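Local coordinates for protein probable acetyltransferase (Pseudomonas aeruginosa PAO1, PDB 2EUI) that probably transfers acyl groups, most likely acetyl, as a member of the GNAT acetyltransferase family, although its own substrate is not established, at residues A[6-11]-A[41-45]; A[11-15]-A[35-39]; A[49-53]-A[99-103]; A[62-67]-A[79-85]. All coordinates share one frame; numbering follows the deposited sequence.

Contact 1. Residues A[6-11]-A[41-45]; sequences ATLEHL and RLRRK
L42 points its isobutyl group from the last turn of helix 31-44 toward the loop 6-11, and its two methyls meet different parts of that loop. With CG anti to the carbonyl carbon and beside the backbone N (chi1 -77°), L42 CD2 reaches A6, lying 3.9 Å from A6 CB and beside the A6 carbonyl. L42 CD1 turns instead to the T7 carbonyl, at 3.4 Å from T7 O, and also meets L11 CD1, 3.9 Å away. L8 slants across the base of the same leucine, its CD1 touching L42 CB at 3.9 Å. The other L8 methyl lies over one face of the R43 guanidinium, near the rim, with CD2 3.5 Å from R43 NH2; E39 holds that nitrogen in a salt bridge. In the GNAT fold this loop leads from the first strand, here 2-5, into the first helix, 11-24, and the contact brings it against the end of the second helix. That end closes in a Schellman motif: K45 takes positive phi and its N bonds to L42 O at 3.1 Å. Inside the loop, H10 N bonds to T7 O at 3.0 Å, and T7 N donates to H10 ND1 from well outside the imidazole plane. On its strand side, A6 pairs by backbone with I49 and packs on L51.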
# COMPACT_ATOMS: atom_id res chain seq x y z
N ALA A 6 -16.35 3.14 -9.78
CA ALA A 6 -17.29 3.25 -8.68
C ALA A 6 -17.21 4.61 -8.02
O ALA A 6 -16.13 5.16 -7.82
CB ALA A 6 -17.00 2.16 -7.66
N THR A 7 -18.37 5.17 -7.70
CA THR A 7 -18.45 6.44 -7.00
C THR A 7 -19.43 6.17 -5.87
O THR A 7 -19.95 5.05 -5.75
CB THR A 7 -19.00 7.58 -7.88
OG1 THR A 7 -20.35 7.30 -8.25
CG2 THR A 7 -18.17 7.74 -9.13
N LEU A 8 -19.69 7.18 -5.04
CA LEU A 8 -20.61 7.02 -3.93
C LEU A 8 -21.97 6.47 -4.39
O LEU A 8 -22.63 5.76 -3.65
CB LEU A 8 -20.80 8.36 -3.21
CG LEU A 8 -21.04 8.26 -1.70
CD1 LEU A 8 -19.90 7.49 -1.05
CD2 LEU A 8 -21.15 9.63 -1.08
N GLU A 9 -22.36 6.78 -5.62
CA GLU A 9 -23.63 6.32 -6.18
C GLU A 9 -23.76 4.81 -6.16
O GLU A 9 -24.82 4.28 -5.83
CB GLU A 9 -23.79 6.76 -7.63
CG GLU A 9 -23.67 8.25 -7.90
CD GLU A 9 -23.44 8.55 -9.38
OE1 GLU A 9 -24.28 8.11 -10.20
OE2 GLU A 9 -22.42 9.20 -9.73
N HIS A 10 -22.69 4.11 -6.54
CA HIS A 10 -22.72 2.65 -6.61
C HIS A 10 -22.61 1.90 -5.28
O HIS A 10 -22.74 0.68 -5.25
CB HIS A 10 -21.61 2.17 -7.53
CG HIS A 10 -21.52 2.93 -8.82
ND1 HIS A 10 -20.99 4.20 -8.89
CD2 HIS A 10 -21.93 2.61 -10.07
CE1 HIS A 10 -21.08 4.63 -10.14
NE2 HIS A 10 -21.65 3.69 -10.87
N LEU A 11 -22.37 2.63 -4.19
CA LEU A 11 -22.21 1.99 -2.89
C LEU A 11 -23.21 0.87 -2.61
O LEU A 11 -22.81 -0.24 -2.25
CB LEU A 11 -22.26 3.03 -1.76
CG LEU A 11 -21.94 2.45 -0.37
CD1 LEU A 11 -20.55 1.83 -0.36
CD2 LEU A 11 -22.01 3.55 0.65
N ARG A 41 -13.70 4.90 1.69
CA ARG A 41 -12.85 4.80 0.51
C ARG A 41 -13.42 5.55 -0.68
O ARG A 41 -12.72 6.33 -1.32
CB ARG A 41 -12.59 3.33 0.15
CG ARG A 41 -11.12 2.94 0.25
CD ARG A 41 -10.49 3.50 1.52
NE ARG A 41 -10.91 2.74 2.69
CZ ARG A 41 -10.91 3.20 3.93
NH1 ARG A 41 -10.51 4.44 4.20
NH2 ARG A 41 -11.30 2.41 4.92
N LEU A 42 -14.70 5.31 -0.97
CA LEU A 42 -15.36 6.01 -2.07
C LEU A 42 -15.42 7.49 -1.73
O LEU A 42 -14.92 8.33 -2.47
CB LEU A 42 -16.78 5.49 -2.29
CG LEU A 42 -16.95 4.15 -3.01
CD1 LEU A 42 -18.40 3.72 -3.00
CD2 LEU A 42 -16.44 4.29 -4.43
N ARG A 43 -16.00 7.81 -0.58
CA ARG A 43 -16.14 9.19 -0.14
C ARG A 43 -14.82 9.98 -0.05
O ARG A 43 -14.76 11.13 -0.50
CB ARG A 43 -16.88 9.23 1.20
CG ARG A 43 -17.32 10.61 1.65
CD ARG A 43 -18.07 10.54 2.97
NE ARG A 43 -19.44 10.02 2.83
CZ ARG A 43 -20.46 10.74 2.38
NH1 ARG A 43 -20.28 12.00 2.02
NH2 ARG A 43 -21.67 10.20 2.29
N ARG A 44 -13.77 9.38 0.51
CA ARG A 44 -12.49 10.08 0.63
C ARG A 44 -11.63 9.95 -0.61
O ARG A 44 -10.59 10.57 -0.72
CB ARG A 44 -11.71 9.56 1.84
CG ARG A 44 -12.44 9.73 3.16
CD ARG A 44 -11.71 9.12 4.35
NE ARG A 44 -12.65 8.97 5.46
CZ ARG A 44 -12.34 8.58 6.68
NH1 ARG A 44 -11.08 8.28 7.00
NH2 ARG A 44 -13.29 8.46 7.60
N LYS A 45 -12.09 9.14 -1.56
CA LYS A 45 -11.35 8.91 -2.80
C LYS A 45 -9.96 8.39 -2.49
O LYS A 45 -8.97 8.88 -3.03
CB LYS A 45 -11.28 10.22 -3.60
CG LYS A 45 -12.65 10.69 -4.08
CD LYS A 45 -12.58 11.95 -4.92
CE LYS A 45 -12.29 13.18 -4.07
NZ LYS A 45 -12.24 14.42 -4.90

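Contact 2. Residues A[11-15]-A[35-39]; sequences LDLLA and RKFLE
L11 and R35 cross at about a right angle, the leucine CD2 methyl lying over one face of the guanidinium, toward its rim. The packed part of the interface starts here and runs inward. L11 CD2 also meets the side of E39, 3.5 Å from E39 CG, while L11 CD1 reaches L38 CB at 3.7 Å. L38 in turn sends CD1 between the residues of the opposing helix, 4.0 Å from A15 CA and 4.1 Å from L14 CG. A15, with its small side chain directed at helix 31-44, lets the aliphatic part of R35 pass, A15 CB being 4.1 Å from R35 CG. The solvent side is polar and thinner. R35 runs extended from CG to NE, with CG anti to the backbone N (chi1 -176°), which carries the guanidinium along to the exposed D12. R35 NH2 donates to D12 OD1 at 2.8 Å, and R35 NE reaches D12 OD1 at 3.1 Å. Both bonds lie in the guanidinium plane and end on OD1, so this is a side-on grip of one oxygen, and the carboxylate plane is turned 46° from the guanidinium. Segments 11-15 and 35-39, from the first two helices of the GNAT fold, approach to 10.1 Å between axes, with their N-to-C directions at 130°. Beneath them, L14 rests on I49 and L51 of strand 48-53 and on L60 and F63 of strand 60-71; F18 of helix 11-24 packs on F37 and L38, and F37 also meets L75 of the second subunit.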
# COMPACT_ATOMS: atom_id res chain seq x y z
N LEU A 11 -22.37 2.63 -4.19
CA LEU A 11 -22.21 1.99 -2.89
C LEU A 11 -23.21 0.87 -2.61
O LEU A 11 -22.81 -0.24 -2.25
CB LEU A 11 -22.26 3.03 -1.76
CG LEU A 11 -21.94 2.45 -0.37
CD1 LEU A 11 -20.55 1.83 -0.36
CD2 LEU A 11 -22.01 3.55 0.65
N ASP A 12 -24.50 1.14 -2.78
CA ASP A 12 -25.50 0.11 -2.52
C ASP A 12 -25.43 -1.05 -3.49
O ASP A 12 -25.79 -2.18 -3.15
CB ASP A 12 -26.91 0.70 -2.54
CG ASP A 12 -27.20 1.56 -1.32
OD1 ASP A 12 -26.86 1.14 -0.19
OD2 ASP A 12 -27.79 2.65 -1.49
N LEU A 13 -24.97 -0.79 -4.71
CA LEU A 13 -24.87 -1.84 -5.71
C LEU A 13 -23.65 -2.73 -5.45
O LEU A 13 -23.70 -3.94 -5.66
CB LEU A 13 -24.77 -1.24 -7.12
CG LEU A 13 -24.65 -2.29 -8.22
CD1 LEU A 13 -25.89 -3.18 -8.21
CD2 LEU A 13 -24.48 -1.64 -9.56
N LEU A 14 -22.58 -2.11 -4.95
CA LEU A 14 -21.32 -2.79 -4.68
C LEU A 14 -21.18 -3.37 -3.28
O LEU A 14 -20.45 -4.36 -3.09
CB LEU A 14 -20.16 -1.83 -4.97
CG LEU A 14 -18.75 -2.25 -4.58
CD1 LEU A 14 -18.32 -3.43 -5.44
CD2 LEU A 14 -17.81 -1.06 -4.75
N ALA A 15 -21.85 -2.78 -2.30
CA ALA A 15 -21.78 -3.25 -0.92
C ALA A 15 -22.05 -4.76 -0.79
O ALA A 15 -21.23 -5.50 -0.24
CB ALA A 15 -22.74 -2.49 -0.07
N ARG A 35 -19.94 -2.04 4.43
CA ARG A 35 -20.51 -0.93 3.68
C ARG A 35 -19.88 0.36 4.19
O ARG A 35 -19.65 1.30 3.43
CB ARG A 35 -22.03 -0.90 3.84
CG ARG A 35 -22.72 0.18 3.00
CD ARG A 35 -24.23 0.15 3.19
NE ARG A 35 -24.95 1.03 2.26
CZ ARG A 35 -24.83 2.35 2.22
NH1 ARG A 35 -24.02 2.99 3.06
NH2 ARG A 35 -25.55 3.05 1.35
N LYS A 36 -19.59 0.42 5.49
CA LYS A 36 -18.98 1.61 6.07
C LYS A 36 -17.55 1.80 5.56
O LYS A 36 -17.14 2.92 5.28
CB LYS A 36 -18.99 1.54 7.60
CG LYS A 36 -18.51 2.82 8.27
CD LYS A 36 -19.10 4.04 7.55
CE LYS A 36 -18.56 5.37 8.08
NZ LYS A 36 -19.14 6.55 7.35
N PHE A 37 -16.82 0.69 5.44
CA PHE A 37 -15.44 0.70 4.95
C PHE A 37 -15.37 1.28 3.53
O PHE A 37 -14.56 2.17 3.25
CB PHE A 37 -14.87 -0.73 4.94
CG PHE A 37 -13.47 -0.82 4.41
CD1 PHE A 37 -12.39 -0.41 5.18
CD2 PHE A 37 -13.23 -1.28 3.12
CE1 PHE A 37 -11.09 -0.46 4.67
CE2 PHE A 37 -11.94 -1.33 2.60
CZ PHE A 37 -10.87 -0.92 3.38
N LEU A 38 -16.24 0.77 2.65
CA LEU A 38 -16.31 1.22 1.26
C LEU A 38 -16.72 2.68 1.14
O LEU A 38 -16.36 3.36 0.18
CB LEU A 38 -17.31 0.37 0.49
CG LEU A 38 -16.97 -1.10 0.26
CD1 LEU A 38 -18.12 -1.75 -0.51
CD2 LEU A 38 -15.66 -1.21 -0.50
N GLU A 39 -17.50 3.16 2.09
CA GLU A 39 -17.94 4.53 2.04
C GLU A 39 -16.72 5.43 2.22
O GLU A 39 -16.45 6.30 1.40
CB GLU A 39 -18.96 4.81 3.14
CG GLU A 39 -20.09 5.72 2.70
CD GLU A 39 -20.84 6.31 3.89
OE1 GLU A 39 -21.18 5.53 4.81
OE2 GLU A 39 -21.08 7.54 3.89

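Contact 3. Residues A[49-53]-A[99-103]; sequences IYLAL and LLQHA
Y50 and A52 project from strand 48-53 toward helix 92-109, the helix that in the GNAT fold follows the fourth strand and covers one face of the sheet. Strand and helix segments run at 138° to each other, their axes 9.3 Å apart. Y50 comes first and spreads over the most helix surface. Y50 CB meets the CD2 methyl of L99 at 3.9 Å. Farther out, one face of the ring receives the edge of the H102 imidazole, a T-shaped pair with centroids 4.7 Å apart and planes at 66°. H102 ND1 sits over the Y50 face near Y50 CE1, 3.6 Å from that atom, and H102 CE1 lies just past the rim. The imidazole reaches the tyrosine because chi1 of H102 is -167°, which puts CG opposite the backbone N. Across the ring, Y50 CE2 touches A103, at 4.1 Å from A103 CB. L51 points to the other face of the sheet, where its side chain packs on F63 and H10. A52 returns to the helix side, next to I3 of strand 2-5, and its CB lies 4.1 Å from the same L99 methyl, CD2.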
# COMPACT_ATOMS: atom_id res chain seq x y z
N ILE A 49 -11.97 1.97 -7.54
CA ILE A 49 -12.74 0.74 -7.63
C ILE A 49 -13.38 0.64 -9.01
O ILE A 49 -14.19 1.48 -9.38
CB ILE A 49 -13.86 0.73 -6.55
CG1 ILE A 49 -13.22 0.58 -5.17
CG2 ILE A 49 -14.88 -0.38 -6.85
CD1 ILE A 49 -14.21 0.62 -4.04
N TYR A 50 -13.03 -0.39 -9.77
CA TYR A 50 -13.62 -0.58 -11.08
C TYR A 50 -14.75 -1.58 -10.99
O TYR A 50 -14.65 -2.58 -10.28
CB TYR A 50 -12.58 -1.06 -12.10
CG TYR A 50 -11.53 -0.03 -12.44
CD1 TYR A 50 -11.89 1.21 -12.99
CD2 TYR A 50 -10.18 -0.26 -12.18
CE1 TYR A 50 -10.94 2.18 -13.26
CE2 TYR A 50 -9.22 0.71 -12.45
CZ TYR A 50 -9.60 1.93 -12.98
OH TYR A 50 -8.64 2.89 -13.22
N LEU A 51 -15.84 -1.29 -11.70
CA LEU A 51 -17.02 -2.14 -11.71
C LEU A 51 -17.33 -2.66 -13.11
O LEU A 51 -17.42 -1.88 -14.05
CB LEU A 51 -18.25 -1.35 -11.22
CG LEU A 51 -18.19 -0.69 -9.84
CD1 LEU A 51 -19.45 0.14 -9.58
CD2 LEU A 51 -18.01 -1.77 -8.79
N ALA A 52 -17.49 -3.98 -13.23
CA ALA A 52 -17.84 -4.60 -14.51
C ALA A 52 -19.36 -4.73 -14.54
O ALA A 52 -19.94 -5.50 -13.76
CB ALA A 52 -17.19 -5.99 -14.63
N LEU A 53 -20.00 -3.98 -15.43
CA LEU A 53 -21.46 -4.01 -15.54
C LEU A 53 -21.96 -4.58 -16.86
O LEU A 53 -21.42 -4.28 -17.93
CB LEU A 53 -22.03 -2.60 -15.37
CG LEU A 53 -21.47 -1.76 -14.23
CD1 LEU A 53 -22.33 -0.50 -14.04
CD2 LEU A 53 -21.42 -2.59 -12.94
N LEU A 99 -11.45 -6.43 -16.12
CA LEU A 99 -11.15 -5.58 -14.98
C LEU A 99 -9.65 -5.35 -14.89
O LEU A 99 -9.17 -4.22 -15.01
CB LEU A 99 -11.67 -6.22 -13.70
CG LEU A 99 -13.17 -6.10 -13.45
CD1 LEU A 99 -13.54 -6.91 -12.24
CD2 LEU A 99 -13.56 -4.64 -13.27
N LEU A 100 -8.91 -6.44 -14.71
CA LEU A 100 -7.46 -6.38 -14.59
C LEU A 100 -6.80 -5.65 -15.74
O LEU A 100 -5.85 -4.89 -15.53
CB LEU A 100 -6.91 -7.80 -14.45
CG LEU A 100 -7.35 -8.50 -13.16
CD1 LEU A 100 -6.83 -9.93 -13.12
CD2 LEU A 100 -6.86 -7.70 -11.95
N GLN A 101 -7.29 -5.85 -16.96
CA GLN A 101 -6.71 -5.16 -18.10
C GLN A 101 -6.97 -3.67 -17.99
O GLN A 101 -6.05 -2.86 -18.13
CB GLN A 101 -7.32 -5.68 -19.40
CG GLN A 101 -6.79 -4.96 -20.63
CD GLN A 101 -7.87 -4.79 -21.68
OE1 GLN A 101 -8.92 -4.21 -21.40
NE2 GLN A 101 -7.61 -5.29 -22.88
N HIS A 102 -8.22 -3.30 -17.76
CA HIS A 102 -8.58 -1.90 -17.62
C HIS A 102 -7.71 -1.29 -16.51
O HIS A 102 -7.22 -0.16 -16.64
CB HIS A 102 -10.06 -1.81 -17.27
CG HIS A 102 -10.64 -0.43 -17.40
ND1 HIS A 102 -10.46 0.55 -16.44
CD2 HIS A 102 -11.38 0.13 -18.38
CE1 HIS A 102 -11.08 1.65 -16.83
NE2 HIS A 102 -11.64 1.43 -18.00
N ALA A 103 -7.52 -2.05 -15.43
CA ALA A 103 -6.72 -1.59 -14.30
C ALA A 103 -5.26 -1.40 -14.68
O ALA A 103 -4.65 -0.39 -14.33
CB ALA A 103 -6.83 -2.59 -13.14

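Contact 4. Residues A[62-67]-A[79-85]; sequences GFCQLY and WILNDIY
Y67 and I80 face each other as a hydrogen-bonded antiparallel pair, with Y67 N to I80 O at 2.7 Å and the return bond from I80 N to Y67 O at 3.0 Å. From there the tyrosine can be traced outward. Y67 CB packs against I80 CB at 4.1 Å. With CG anti to the carbonyl carbon (chi1 -62°), the ring leans along the partner strand to N82: CD2 brushes N82 CB and Y67 CE2 lies 3.5 Å from N82 CB, the ring and amide planes standing 44° apart. CZ passes near N82 OD1. At the tip, S72 OG of the second subunit lies within bonding distance of Y67 OH, N82 OD1 and D83 OD2, which share it, so the side chain ends in the dimer interface. N82 reaches this place through a classic beta bulge, the register slipping by one residue. Q65 O takes N82 N at 3.2 Å and, weakly, D83 N at 3.4 Å, while Q65 N donates to D83 O at 2.9 Å. A bulge in the fourth strand is a familiar GNAT feature. On the tyrosine face F63 packs beneath helix 11-24; on the other, C64, L66, L81 and I84 form a layer where L81 and I84 meet L100 of helix 92-109. Strand 48-53 flanks strand 60-71, and strand 112-120 runs parallel beside 76-86.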
# COMPACT_ATOMS: atom_id res chain seq x y z
N GLY A 62 -18.81 -8.08 -11.38
CA GLY A 62 -17.56 -8.22 -10.65
C GLY A 62 -16.98 -6.85 -10.36
O GLY A 62 -17.49 -5.83 -10.83
N PHE A 63 -15.92 -6.81 -9.57
CA PHE A 63 -15.33 -5.53 -9.27
C PHE A 63 -13.84 -5.67 -8.96
O PHE A 63 -13.34 -6.77 -8.70
CB PHE A 63 -16.07 -4.89 -8.10
CG PHE A 63 -15.74 -5.50 -6.78
CD1 PHE A 63 -14.64 -5.08 -6.05
CD2 PHE A 63 -16.50 -6.56 -6.29
CE1 PHE A 63 -14.29 -5.70 -4.87
CE2 PHE A 63 -16.15 -7.19 -5.10
CZ PHE A 63 -15.05 -6.76 -4.39
N CYS A 64 -13.16 -4.55 -8.97
CA CYS A 64 -11.73 -4.51 -8.71
C CYS A 64 -11.37 -3.29 -7.84
O CYS A 64 -12.01 -2.25 -7.92
CB CYS A 64 -11.02 -4.46 -10.07
SG CYS A 64 -9.29 -4.11 -10.02
N GLN A 65 -10.36 -3.44 -6.99
CA GLN A 65 -9.93 -2.31 -6.17
C GLN A 65 -8.42 -2.17 -6.08
O GLN A 65 -7.69 -3.15 -5.86
CB GLN A 65 -10.52 -2.38 -4.75
CG GLN A 65 -10.23 -1.13 -3.90
CD GLN A 65 -11.01 -1.10 -2.59
OE1 GLN A 65 -11.03 -2.08 -1.83
NE2 GLN A 65 -11.65 0.03 -2.31
N LEU A 66 -7.95 -0.95 -6.27
CA LEU A 66 -6.54 -0.66 -6.21
C LEU A 66 -6.34 0.49 -5.24
O LEU A 66 -7.21 1.34 -5.10
CB LEU A 66 -6.01 -0.26 -7.59
CG LEU A 66 -6.17 -1.24 -8.76
CD1 LEU A 66 -7.55 -1.13 -9.36
CD2 LEU A 66 -5.14 -0.91 -9.80
N TYR A 67 -5.21 0.48 -4.55
CA TYR A 67 -4.89 1.57 -3.62
C TYR A 67 -3.70 2.34 -4.16
O TYR A 67 -2.67 1.77 -4.49
CB TYR A 67 -4.55 1.03 -2.23
CG TYR A 67 -5.68 0.29 -1.57
CD1 TYR A 67 -6.98 0.81 -1.59
CD2 TYR A 67 -5.46 -0.94 -0.95
CE1 TYR A 67 -8.04 0.11 -1.00
CE2 TYR A 67 -6.52 -1.64 -0.36
CZ TYR A 67 -7.80 -1.11 -0.39
OH TYR A 67 -8.84 -1.78 0.21
N TRP A 79 0.86 1.20 -7.88
CA TRP A 79 -0.52 0.81 -7.65
C TRP A 79 -0.61 -0.52 -6.92
O TRP A 79 -0.11 -1.54 -7.40
CB TRP A 79 -1.30 0.73 -8.97
CG TRP A 79 -1.62 2.07 -9.52
CD1 TRP A 79 -0.98 2.72 -10.54
CD2 TRP A 79 -2.61 2.98 -9.04
NE1 TRP A 79 -1.49 3.98 -10.71
CE2 TRP A 79 -2.50 4.17 -9.79
CE3 TRP A 79 -3.57 2.92 -8.02
CZ2 TRP A 79 -3.32 5.28 -9.57
CZ3 TRP A 79 -4.38 4.02 -7.80
CH2 TRP A 79 -4.25 5.19 -8.57
N ILE A 80 -1.22 -0.50 -5.74
CA ILE A 80 -1.40 -1.69 -4.96
C ILE A 80 -2.72 -2.29 -5.41
O ILE A 80 -3.74 -1.59 -5.48
CB ILE A 80 -1.50 -1.38 -3.45
CG1 ILE A 80 -0.26 -0.64 -2.97
CG2 ILE A 80 -1.68 -2.66 -2.67
CD1 ILE A 80 -0.25 -0.39 -1.48
N LEU A 81 -2.71 -3.57 -5.74
CA LEU A 81 -3.91 -4.25 -6.18
C LEU A 81 -4.33 -5.17 -5.05
O LEU A 81 -3.75 -6.23 -4.85
CB LEU A 81 -3.61 -5.06 -7.44
CG LEU A 81 -4.73 -5.84 -8.13
CD1 LEU A 81 -5.88 -4.90 -8.53
CD2 LEU A 81 -4.15 -6.52 -9.35
N ASN A 82 -5.35 -4.77 -4.30
CA ASN A 82 -5.80 -5.58 -3.17
C ASN A 82 -6.90 -6.58 -3.52
O ASN A 82 -6.77 -7.76 -3.19
CB ASN A 82 -6.31 -4.69 -2.03
CG ASN A 82 -6.91 -5.49 -0.88
OD1 ASN A 82 -7.62 -4.95 -0.04
ND2 ASN A 82 -6.61 -6.78 -0.85
N ASP A 83 -7.96 -6.09 -4.17
CA ASP A 83 -9.11 -6.93 -4.51
C ASP A 83 -9.47 -7.06 -5.98
O ASP A 83 -9.35 -6.13 -6.77
CB ASP A 83 -10.38 -6.43 -3.80
CG ASP A 83 -10.11 -5.82 -2.45
OD1 ASP A 83 -9.65 -6.56 -1.55
OD2 ASP A 83 -10.37 -4.60 -2.29
N ILE A 84 -9.95 -8.25 -6.31
CA ILE A 84 -10.40 -8.58 -7.64
C ILE A 84 -11.43 -9.67 -7.34
O ILE A 84 -11.19 -10.54 -6.51
CB ILE A 84 -9.23 -9.09 -8.56
CG1 ILE A 84 -9.77 -9.54 -9.90
CG2 ILE A 84 -8.46 -10.21 -7.89
CD1 ILE A 84 -10.32 -8.42 -10.75
N TYR A 85 -12.60 -9.60 -7.95
CA TYR A 85 -13.63 -10.61 -7.66
C TYR A 85 -14.81 -10.62 -8.61
O TYR A 85 -15.33 -9.58 -9.00
CB TYR A 85 -14.15 -10.41 -6.24
CG TYR A 85 -15.18 -11.43 -5.82
CD1 TYR A 85 -14.81 -12.71 -5.41
CD2 TYR A 85 -16.54 -11.10 -5.80
CE1 TYR A 85 -15.76 -13.64 -5.01
CE2 TYR A 85 -17.50 -12.03 -5.40
CZ TYR A 85 -17.10 -13.29 -5.00
OH TYR A 85 -18.03 -14.22 -4.61

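Contact 4 lies almost at the centre of the chain and is a true core contact, built on strand-to-strand backbone bonds; contact 3, also buried, relies on ring and methyl packing. Both rest on one sheet, joined where Y50 O bonds C64 N. Contacts 1 and 2 lie farther out, their centres about 14 Å from the chain's centre, partly exposed, and share L11 and helix 31-44. There leucines do the inner packing and arginines the outer, with the D12-R35 salt bridge as the one charged link across any of the four. The helix pair of contact 2 and helix 92-109 of contact 3 cover opposite faces of the sheet, and L14 joins contact 2 to contacts 3 and 4.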